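Putative oxidoreductase (Thermus thermophilus, PDB 2ISM) is a putative oxidoreductase of the glucose/sorbosone dehydrogenase family, built as a six-bladed beta-propeller that carries a bound calcium ion. Local coordinates at residues 236-244 with 253-261; 272-283 with 318-328. All coordinates share one frame; numbering follows the deposited sequence.

Contact 1. Residues 236-244 with 253-261; sequences LIVPGGNYG and NDPRYRDPL. With CA (calcium ion), chain E.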
loop_
_atom_site.group_PDB
_atom_site.type_symbol
_atom_site.label_atom_id
_atom_site.label_comp_id
_atom_site.label_asym_id
_atom_site.label_seq_id
_atom_site.Cartn_x
_atom_site.Cartn_y
_atom_site.Cartn_z
ATOM N N LEU B 236 -21.041 -7.752 2.507
ATOM C CA LEU B 236 -20.118 -8.616 3.227
ATOM C C LEU B 236 -20.817 -9.960 3.073
ATOM O O LEU B 236 -21.872 -10.193 3.671
ATOM C CB LEU B 236 -20.035 -8.212 4.705
ATOM C CG LEU B 236 -19.191 -9.088 5.639
ATOM C CD1 LEU B 236 -17.811 -9.303 5.047
ATOM C CD2 LEU B 236 -19.083 -8.417 7.008
ATOM N N ILE B 237 -20.240 -10.832 2.254
ATOM C CA ILE B 237 -20.832 -12.134 1.961
ATOM C C ILE B 237 -20.541 -13.233 2.975
ATOM O O ILE B 237 -19.385 -13.530 3.272
ATOM C CB ILE B 237 -20.372 -12.640 0.559
ATOM C CG1 ILE B 237 -20.599 -11.550 -0.497
ATOM C CG2 ILE B 237 -21.138 -13.903 0.175
ATOM C CD1 ILE B 237 -22.044 -11.161 -0.691
ATOM N N VAL B 238 -21.605 -13.838 3.498
ATOM C CA VAL B 238 -21.471 -14.937 4.450
ATOM C C VAL B 238 -22.130 -16.150 3.807
ATOM O O VAL B 238 -23.074 -16.006 3.032
ATOM C CB VAL B 238 -22.174 -14.633 5.805
ATOM C CG1 VAL B 238 -21.566 -13.393 6.444
ATOM C CG2 VAL B 238 -23.669 -14.454 5.601
ATOM N N PRO B 239 -21.632 -17.362 4.103
ATOM C CA PRO B 239 -22.207 -18.580 3.528
ATOM C C PRO B 239 -23.703 -18.686 3.808
ATOM O O PRO B 239 -24.140 -18.522 4.952
ATOM C CB PRO B 239 -21.418 -19.692 4.216
ATOM C CG PRO B 239 -20.098 -19.055 4.481
ATOM C CD PRO B 239 -20.484 -17.685 4.968
ATOM N N GLY B 240 -24.475 -18.946 2.756
ATOM C CA GLY B 240 -25.915 -19.081 2.892
ATOM C C GLY B 240 -26.658 -17.762 3.002
ATOM O O GLY B 240 -27.882 -17.747 3.078
ATOM N N GLY B 241 -25.925 -16.655 3.004
ATOM C CA GLY B 241 -26.563 -15.354 3.124
ATOM C C GLY B 241 -27.482 -14.989 1.971
ATOM O O GLY B 241 -27.202 -15.313 0.818
ATOM N N ASN B 242 -28.587 -14.321 2.291
ATOM C CA ASN B 242 -29.554 -13.880 1.287
ATOM C C ASN B 242 -29.461 -12.365 1.297
ATOM O O ASN B 242 -29.744 -11.723 2.314
ATOM C CB ASN B 242 -30.968 -14.314 1.672
ATOM C CG ASN B 242 -31.977 -14.057 0.574
ATOM O OD1 ASN B 242 -31.957 -13.007 -0.078
ATOM N ND2 ASN B 242 -32.880 -15.010 0.368
ATOM N N TYR B 243 -29.071 -11.780 0.173
ATOM C CA TYR B 243 -28.913 -10.342 0.142
ATOM C C TYR B 243 -30.082 -9.491 -0.323
ATOM O O TYR B 243 -29.900 -8.391 -0.810
ATOM C CB TYR B 243 -27.603 -10.008 -0.581
ATOM C CG TYR B 243 -26.442 -10.482 0.271
ATOM C CD1 TYR B 243 -25.841 -9.629 1.200
ATOM C CD2 TYR B 243 -26.076 -11.828 0.285
ATOM C CE1 TYR B 243 -24.918 -10.112 2.134
ATOM C CE2 TYR B 243 -25.158 -12.323 1.216
ATOM C CZ TYR B 243 -24.590 -11.460 2.140
ATOM O OH TYR B 243 -23.730 -11.962 3.092
ATOM N N GLY B 244 -31.289 -10.015 -0.156
ATOM C CA GLY B 244 -32.487 -9.244 -0.452
ATOM C C GLY B 244 -33.096 -8.995 -1.816
ATOM O O GLY B 244 -34.312 -8.829 -1.890
ATOM N N ASN B 253 -35.353 -3.611 7.719
ATOM C CA ASN B 253 -35.467 -4.086 9.093
ATOM C C ASN B 253 -35.707 -5.591 9.132
ATOM O O ASN B 253 -35.873 -6.170 10.206
ATOM C CB ASN B 253 -36.619 -3.370 9.807
ATOM C CG ASN B 253 -36.433 -1.866 9.849
ATOM O OD1 ASN B 253 -35.444 -1.366 10.384
ATOM N ND2 ASN B 253 -37.390 -1.134 9.285
ATOM N N ASP B 254 -35.716 -6.219 7.959
ATOM C CA ASP B 254 -35.951 -7.660 7.846
ATOM C C ASP B 254 -34.658 -8.455 8.048
ATOM O O ASP B 254 -33.763 -8.426 7.203
ATOM C CB ASP B 254 -36.531 -7.981 6.468
ATOM C CG ASP B 254 -37.296 -9.289 6.447
ATOM O OD1 ASP B 254 -36.909 -10.223 7.179
ATOM O OD2 ASP B 254 -38.280 -9.387 5.685
ATOM N N PRO B 255 -34.554 -9.194 9.163
ATOM C CA PRO B 255 -33.356 -9.989 9.452
ATOM C C PRO B 255 -33.085 -11.117 8.456
ATOM O O PRO B 255 -31.956 -11.595 8.349
ATOM C CB PRO B 255 -33.623 -10.505 10.865
ATOM C CG PRO B 255 -35.108 -10.678 10.871
ATOM C CD PRO B 255 -35.582 -9.402 10.200
ATOM N N ARG B 256 -34.117 -11.540 7.733
ATOM C CA ARG B 256 -33.973 -12.609 6.745
ATOM C C ARG B 256 -33.046 -12.187 5.608
ATOM O O ARG B 256 -32.394 -13.023 4.985
ATOM C CB ARG B 256 -35.334 -12.986 6.153
ATOM C CG ARG B 256 -36.302 -13.653 7.117
ATOM C CD ARG B 256 -37.599 -13.993 6.395
ATOM N NE ARG B 256 -38.226 -12.793 5.845
ATOM C CZ ARG B 256 -39.186 -12.800 4.927
ATOM N NH1 ARG B 256 -39.640 -13.947 4.442
ATOM N NH2 ARG B 256 -39.691 -11.655 4.487
ATOM N N TYR B 257 -33.003 -10.889 5.331
ATOM C CA TYR B 257 -32.163 -10.367 4.260
ATOM C C TYR B 257 -31.073 -9.492 4.854
ATOM O O TYR B 257 -31.350 -8.591 5.648
ATOM C CB TYR B 257 -33.023 -9.576 3.277
ATOM C CG TYR B 257 -34.255 -10.344 2.862
ATOM C CD1 TYR B 257 -34.144 -11.553 2.176
ATOM C CD2 TYR B 257 -35.531 -9.896 3.204
ATOM C CE1 TYR B 257 -35.268 -12.297 1.844
ATOM C CE2 TYR B 257 -36.663 -10.635 2.875
ATOM C CZ TYR B 257 -36.524 -11.834 2.197
ATOM O OH TYR B 257 -37.639 -12.570 1.871
ATOM N N ARG B 258 -29.832 -9.765 4.469
ATOM C CA ARG B 258 -28.691 -9.024 4.985
ATOM C C ARG B 258 -28.485 -7.684 4.286
ATOM O O ARG B 258 -28.468 -7.613 3.055
ATOM C CB ARG B 258 -27.432 -9.883 4.864
ATOM C CG ARG B 258 -27.586 -11.264 5.483
ATOM C CD ARG B 258 -26.293 -12.047 5.419
ATOM N NE ARG B 258 -25.252 -11.473 6.272
ATOM C CZ ARG B 258 -25.125 -11.718 7.574
ATOM N NH1 ARG B 258 -25.971 -12.532 8.189
ATOM N NH2 ARG B 258 -24.139 -11.153 8.262
ATOM N N ASP B 259 -28.330 -6.625 5.081
ATOM C CA ASP B 259 -28.123 -5.285 4.540
ATOM C C ASP B 259 -26.715 -5.142 3.988
ATOM O O ASP B 259 -25.797 -5.861 4.385
ATOM C CB ASP B 259 -28.313 -4.208 5.615
ATOM C CG ASP B 259 -29.723 -4.149 6.157
ATOM O OD1 ASP B 259 -30.679 -4.358 5.381
ATOM O OD2 ASP B 259 -29.872 -3.873 7.366
ATOM N N PRO B 260 -26.526 -4.207 3.053
ATOM C CA PRO B 260 -25.190 -4.017 2.493
ATOM C C PRO B 260 -24.283 -3.291 3.482
ATOM O O PRO B 260 -24.757 -2.592 4.383
ATOM C CB PRO B 260 -25.458 -3.190 1.238
ATOM C CG PRO B 260 -26.677 -2.404 1.609
ATOM C CD PRO B 260 -27.529 -3.439 2.297
ATOM N N LEU B 261 -22.980 -3.486 3.321
ATOM C CA LEU B 261 -21.989 -2.832 4.162
ATOM C C LEU B 261 -22.078 -1.340 3.864
ATOM O O LEU B 261 -21.879 -0.496 4.740
ATOM C CB LEU B 261 -20.594 -3.339 3.814
ATOM C CG LEU B 261 -19.411 -2.517 4.332
ATOM C CD1 LEU B 261 -19.353 -2.582 5.848
ATOM C CD2 LEU B 261 -18.129 -3.051 3.721
HETATM CA CA CA E . -29.121 -6.131 -1.463
HETATM O O HOH W 1 -23.333 -9.458 5.748
HETATM O O HOH W 2 -23.169 -6.760 3.918
HETATM O O HOH W 3 -29.649 -14.125 5.031
HETATM O O HOH W 4 -27.489 -6.375 0.761
HETATM O O HOH W 5 -30.816 -5.014 0.358
HETATM O O HOH W 6 -28.395 -7.913 -3.320
HETATM O O HOH W 7 -31.229 -5.716 -3.254
#
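Beside the calcium site of this propeller, the loop leaving strand 232-237 meets the long connection to strand 262-264, and the aliphatic part of Arg258 is laid against Val238 and Tyr243. The Arg258 side chain runs alongside the Tyr243 ring, CB lying 3.7 Å from Tyr243 CE1 and CD 3.5 Å from Tyr243 OH. Its chain bends at chi3 (67°), which carries the guanidinium across Val238; there Val238 CG2 sits over one face, 3.4 Å from Arg258 NE, while water 1 lies at the edge and links NE to Leu236 O. Most of the contact lies between the third and fourth strands of one four-stranded propeller blade. Tyr243 OH is gripped twice, giving its proton to Leu236 O (2.6 Å) and accepting from Val238 N, where the type II turn 238-241 begins. The backbone of Tyr243 turns its O to the calcium ion at 2.5 Å, a site shared with Glu233 and four waters. One residue earlier, Asn242 O receives Arg258 N at 2.9 Å in a nearly straight bond (166°). The Asn242 amide lies alongside Tyr257, OD1 at the ring edge 3.5 Å from Tyr257 CD1; OD1 also closes an Asx turn with Gly244 N, and ND2 bonds Gln162.

Contact 2. Residues 272-283 with 318-328; sequences NLAFFRGDLYVA and REVQVGPDGAL
Phe276 packs on Leu328 where two neighbouring sheets meet. From Phe276 CB, which has Leu328 CD1 beside it at 4.1 Å, the chain leaves with CG anti to the backbone N (chi1 -179°), and this sends the ring across to Leu328. CD1 meets Val322 CG2 at 4.0 Å, whereas CD2 faces Leu328 CD2. Farther out, CE1 comes within 3.2 Å of Gly326 O, which lies at the ring edge, near its plane. At the tip CZ approaches Leu328 CB, which stands over the ring centre, 3.7 Å from the centroid and only 9° off the normal: a CH-pi contact. Arg277 CG lies over the opposite face, so the ring is sandwiched. Leu328 CD2 also rests on one face of Tyr281, whose hydroxyl bonds Arg292.

At the other end of the strand pair the contact turns polar. Asn272 N donates to Arg318 O, and Asn272 ND2 reaches the syn lone pair of Glu319 OE1 at 2.9 Å, with amide and carboxylate nearly coplanar. The same oxygen accepts from Val320 N on its anti side, somewhat out of the carboxylate plane; the two bonds should limit rotation of the carboxylate. OE2 is bonded by Gln321 NE2 and by Leu36 N. Between these ends Val320 CG1 packs against Asn272 O at 3.2 Å, and water 8 bridges Leu273 O and Val320 O where the strands spread. Strands 272-276 and 318-322 run near-parallel at 17°, the innermost strands of adjacent blades, as expected around the axis of a beta-propeller.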
loop_
_atom_site.group_PDB
_atom_site.type_symbol
_atom_site.label_atom_id
_atom_site.label_comp_id
_atom_site.label_asym_id
_atom_site.label_seq_id
_atom_site.Cartn_x
_atom_site.Cartn_y
_atom_site.Cartn_z
ATOM N N ASN B 272 -15.463 -4.022 -10.313
ATOM C CA ASN B 272 -14.923 -4.896 -9.283
ATOM C C ASN B 272 -14.461 -4.045 -8.101
ATOM O O ASN B 272 -14.552 -2.819 -8.131
ATOM C CB ASN B 272 -13.744 -5.698 -9.843
ATOM C CG ASN B 272 -13.478 -6.975 -9.059
ATOM O OD1 ASN B 272 -14.192 -7.293 -8.112
ATOM N ND2 ASN B 272 -12.445 -7.712 -9.455
ATOM N N LEU B 273 -14.000 -4.700 -7.043
ATOM C CA LEU B 273 -13.488 -3.985 -5.876
ATOM C C LEU B 273 -12.271 -4.745 -5.374
ATOM O O LEU B 273 -12.102 -5.922 -5.691
ATOM C CB LEU B 273 -14.544 -3.868 -4.766
ATOM C CG LEU B 273 -15.548 -4.974 -4.415
ATOM C CD1 LEU B 273 -14.990 -6.357 -4.666
ATOM C CD2 LEU B 273 -15.954 -4.795 -2.958
ATOM N N ALA B 274 -11.417 -4.079 -4.606
ATOM C CA ALA B 274 -10.221 -4.736 -4.097
ATOM C C ALA B 274 -9.677 -4.055 -2.856
ATOM O O ALA B 274 -9.832 -2.847 -2.681
ATOM C CB ALA B 274 -9.146 -4.761 -5.178
ATOM N N PHE B 275 -9.040 -4.843 -1.994
ATOM C CA PHE B 275 -8.434 -4.307 -0.783
ATOM C C PHE B 275 -7.026 -3.863 -1.153
ATOM O O PHE B 275 -6.256 -4.614 -1.751
ATOM C CB PHE B 275 -8.422 -5.371 0.316
ATOM C CG PHE B 275 -9.755 -5.538 0.996
ATOM C CD1 PHE B 275 -10.148 -4.661 2.005
ATOM C CD2 PHE B 275 -10.633 -6.539 0.602
ATOM C CE1 PHE B 275 -11.400 -4.780 2.608
ATOM C CE2 PHE B 275 -11.888 -6.668 1.199
ATOM C CZ PHE B 275 -12.272 -5.787 2.202
ATOM N N PHE B 276 -6.708 -2.623 -0.807
ATOM C CA PHE B 276 -5.420 -2.030 -1.137
ATOM C C PHE B 276 -5.049 -1.041 -0.037
ATOM O O PHE B 276 -5.789 -0.096 0.233
ATOM C CB PHE B 276 -5.556 -1.313 -2.490
ATOM C CG PHE B 276 -4.296 -0.660 -2.984
ATOM C CD1 PHE B 276 -3.196 -1.423 -3.361
ATOM C CD2 PHE B 276 -4.235 0.724 -3.131
ATOM C CE1 PHE B 276 -2.050 -0.817 -3.882
ATOM C CE2 PHE B 276 -3.096 1.341 -3.652
ATOM C CZ PHE B 276 -2.003 0.568 -4.029
ATOM N N ARG B 277 -3.914 -1.281 0.609
ATOM C CA ARG B 277 -3.427 -0.415 1.680
ATOM C C ARG B 277 -4.404 -0.208 2.835
ATOM O O ARG B 277 -4.581 0.911 3.322
ATOM C CB ARG B 277 -2.999 0.934 1.093
ATOM C CG ARG B 277 -1.877 0.773 0.076
ATOM C CD ARG B 277 -1.395 2.089 -0.494
ATOM N NE ARG B 277 -0.348 1.871 -1.487
ATOM C CZ ARG B 277 0.244 2.841 -2.174
ATOM N NH1 ARG B 277 -0.106 4.104 -1.971
ATOM N NH2 ARG B 277 1.179 2.549 -3.068
ATOM N N GLY B 278 -5.033 -1.295 3.270
ATOM C CA GLY B 278 -5.962 -1.227 4.382
ATOM C C GLY B 278 -7.334 -0.659 4.078
ATOM O O GLY B 278 -8.188 -0.603 4.963
ATOM N N ASP B 279 -7.555 -0.236 2.839
ATOM C CA ASP B 279 -8.847 0.321 2.459
ATOM C C ASP B 279 -9.493 -0.509 1.356
ATOM O O ASP B 279 -8.824 -1.290 0.681
ATOM C CB ASP B 279 -8.683 1.767 1.982
ATOM C CG ASP B 279 -8.115 2.674 3.058
ATOM O OD1 ASP B 279 -8.677 2.703 4.174
ATOM O OD2 ASP B 279 -7.107 3.360 2.784
ATOM N N LEU B 280 -10.797 -0.336 1.184
ATOM C CA LEU B 280 -11.533 -1.064 0.160
ATOM C C LEU B 280 -11.786 -0.126 -1.011
ATOM O O LEU B 280 -12.471 0.886 -0.861
ATOM C CB LEU B 280 -12.862 -1.570 0.728
ATOM C CG LEU B 280 -13.763 -2.415 -0.180
ATOM C CD1 LEU B 280 -12.945 -3.507 -0.856
ATOM C CD2 LEU B 280 -14.895 -3.020 0.649
ATOM N N TYR B 281 -11.224 -0.456 -2.171
ATOM C CA TYR B 281 -11.394 0.368 -3.364
ATOM C C TYR B 281 -12.480 -0.200 -4.262
ATOM O O TYR B 281 -12.542 -1.409 -4.474
ATOM C CB TYR B 281 -10.077 0.452 -4.133
ATOM C CG TYR B 281 -9.040 1.316 -3.456
ATOM C CD1 TYR B 281 -8.654 2.538 -4.013
ATOM C CD2 TYR B 281 -8.456 0.927 -2.250
ATOM C CE1 TYR B 281 -7.713 3.350 -3.390
ATOM C CE2 TYR B 281 -7.512 1.735 -1.616
ATOM C CZ TYR B 281 -7.147 2.944 -2.193
ATOM O OH TYR B 281 -6.217 3.745 -1.578
ATOM N N VAL B 282 -13.326 0.675 -4.793
ATOM C CA VAL B 282 -14.419 0.248 -5.654
ATOM C C VAL B 282 -14.423 1.014 -6.972
ATOM O O VAL B 282 -14.569 2.235 -6.984
ATOM C CB VAL B 282 -15.781 0.456 -4.954
ATOM C CG1 VAL B 282 -16.918 -0.038 -5.848
ATOM C CG2 VAL B 282 -15.790 -0.280 -3.626
ATOM N N ALA B 283 -14.261 0.290 -8.076
ATOM C CA ALA B 283 -14.259 0.906 -9.398
ATOM C C ALA B 283 -15.672 1.359 -9.741
ATOM O O ALA B 283 -16.638 0.630 -9.520
ATOM C CB ALA B 283 -13.757 -0.091 -10.447
ATOM N N ARG B 318 -13.819 -0.324 -14.667
ATOM C CA ARG B 318 -14.344 -1.646 -14.326
ATOM C C ARG B 318 -13.608 -2.723 -13.529
ATOM O O ARG B 318 -14.163 -3.288 -12.585
ATOM C CB ARG B 318 -14.620 -2.299 -15.687
ATOM C CG ARG B 318 -15.469 -3.560 -15.611
ATOM C CD ARG B 318 -15.823 -4.079 -17.003
ATOM N NE ARG B 318 -16.877 -3.305 -17.662
ATOM C CZ ARG B 318 -18.175 -3.420 -17.394
ATOM N NH1 ARG B 318 -18.590 -4.275 -16.472
ATOM N NH2 ARG B 318 -19.065 -2.694 -18.065
ATOM N N GLU B 319 -12.365 -3.010 -13.906
ATOM C CA GLU B 319 -11.579 -4.024 -13.210
ATOM C C GLU B 319 -10.661 -3.272 -12.247
ATOM O O GLU B 319 -10.282 -2.129 -12.494
ATOM C CB GLU B 319 -10.727 -4.877 -14.166
ATOM C CG GLU B 319 -9.615 -5.703 -13.489
ATOM C CD GLU B 319 -10.141 -6.849 -12.632
ATOM O OE1 GLU B 319 -10.946 -6.589 -11.715
ATOM O OE2 GLU B 319 -9.742 -8.012 -12.872
ATOM N N VAL B 320 -10.327 -3.920 -11.137
ATOM C CA VAL B 320 -9.418 -3.355 -10.148
ATOM C C VAL B 320 -8.835 -4.511 -9.344
ATOM O O VAL B 320 -9.564 -5.271 -8.705
ATOM C CB VAL B 320 -10.127 -2.332 -9.206
ATOM C CG1 VAL B 320 -11.392 -2.922 -8.630
ATOM C CG2 VAL B 320 -9.179 -1.917 -8.087
ATOM N N GLN B 321 -7.516 -4.652 -9.406
ATOM C CA GLN B 321 -6.817 -5.722 -8.709
ATOM C C GLN B 321 -5.436 -5.292 -8.266
ATOM O O GLN B 321 -4.791 -4.473 -8.917
ATOM C CB GLN B 321 -6.635 -6.941 -9.614
ATOM C CG GLN B 321 -7.827 -7.851 -9.747
ATOM C CD GLN B 321 -7.408 -9.247 -10.156
ATOM O OE1 GLN B 321 -6.859 -10.002 -9.352
ATOM N NE2 GLN B 321 -7.644 -9.592 -11.416
ATOM N N VAL B 322 -4.980 -5.868 -7.163
ATOM C CA VAL B 322 -3.651 -5.565 -6.656
ATOM C C VAL B 322 -2.706 -6.507 -7.389
ATOM O O VAL B 322 -2.929 -7.715 -7.411
ATOM C CB VAL B 322 -3.553 -5.827 -5.140
ATOM C CG1 VAL B 322 -2.151 -5.485 -4.643
ATOM C CG2 VAL B 322 -4.590 -5.000 -4.406
ATOM N N GLY B 323 -1.668 -5.953 -8.007
ATOM C CA GLY B 323 -0.718 -6.775 -8.736
ATOM C C GLY B 323 0.347 -7.384 -7.838
ATOM O O GLY B 323 0.462 -7.008 -6.672
ATOM N N PRO B 324 1.142 -8.332 -8.350
ATOM C CA PRO B 324 2.197 -8.976 -7.560
ATOM C C PRO B 324 3.205 -7.958 -7.032
ATOM O O PRO B 324 3.864 -8.183 -6.017
ATOM C CB PRO B 324 2.830 -9.944 -8.557
ATOM C CG PRO B 324 1.685 -10.283 -9.468
ATOM C CD PRO B 324 1.057 -8.931 -9.692
ATOM N N ASP B 325 3.312 -6.838 -7.739
ATOM C CA ASP B 325 4.229 -5.765 -7.377
ATOM C C ASP B 325 3.695 -4.900 -6.241
ATOM O O ASP B 325 4.384 -3.997 -5.768
ATOM C CB ASP B 325 4.493 -4.880 -8.595
ATOM C CG ASP B 325 3.217 -4.521 -9.345
ATOM O OD1 ASP B 325 2.128 -4.557 -8.731
ATOM O OD2 ASP B 325 3.302 -4.196 -10.548
ATOM N N GLY B 326 2.470 -5.171 -5.806
ATOM C CA GLY B 326 1.888 -4.388 -4.731
ATOM C C GLY B 326 1.195 -3.139 -5.246
ATOM O O GLY B 326 0.658 -2.351 -4.468
ATOM N N ALA B 327 1.214 -2.957 -6.563
ATOM C CA ALA B 327 0.572 -1.806 -7.193
ATOM C C ALA B 327 -0.893 -2.132 -7.460
ATOM O O ALA B 327 -1.267 -3.302 -7.529
ATOM C CB ALA B 327 1.273 -1.474 -8.502
ATOM N N LEU B 328 -1.720 -1.101 -7.608
ATOM C CA LEU B 328 -3.138 -1.303 -7.878
ATOM C C LEU B 328 -3.407 -1.112 -9.367
ATOM O O LEU B 328 -3.096 -0.062 -9.932
ATOM C CB LEU B 328 -3.989 -0.313 -7.075
ATOM C CG LEU B 328 -5.507 -0.501 -7.172
ATOM C CD1 LEU B 328 -5.900 -1.844 -6.558
ATOM C CD2 LEU B 328 -6.217 0.636 -6.453
HETATM O O HOH W 8 -9.962 -7.291 -6.890
#

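Overall arrangement
Contact 1 and contact 2 illustrate two levels of propeller construction. Residues 236-244 with 253-261 brace the connection between two successive strands of one blade, whereas residues 272-283 with 318-328 join two successive blades, the second closed by the N-terminal strand 23-27. Along the chain contact 1 is complete before contact 2 opens; their centres are about 24 Å apart, and their nearest atoms come to about 4 Å without touching. Contact 2 is the more central, its centre about 13 Å from that of the chain, against about 19 Å for contact 1. Calcium belongs to contact 1 through Tyr243, and the Leu273 side chain in contact 2 is about 13 Å from that ion.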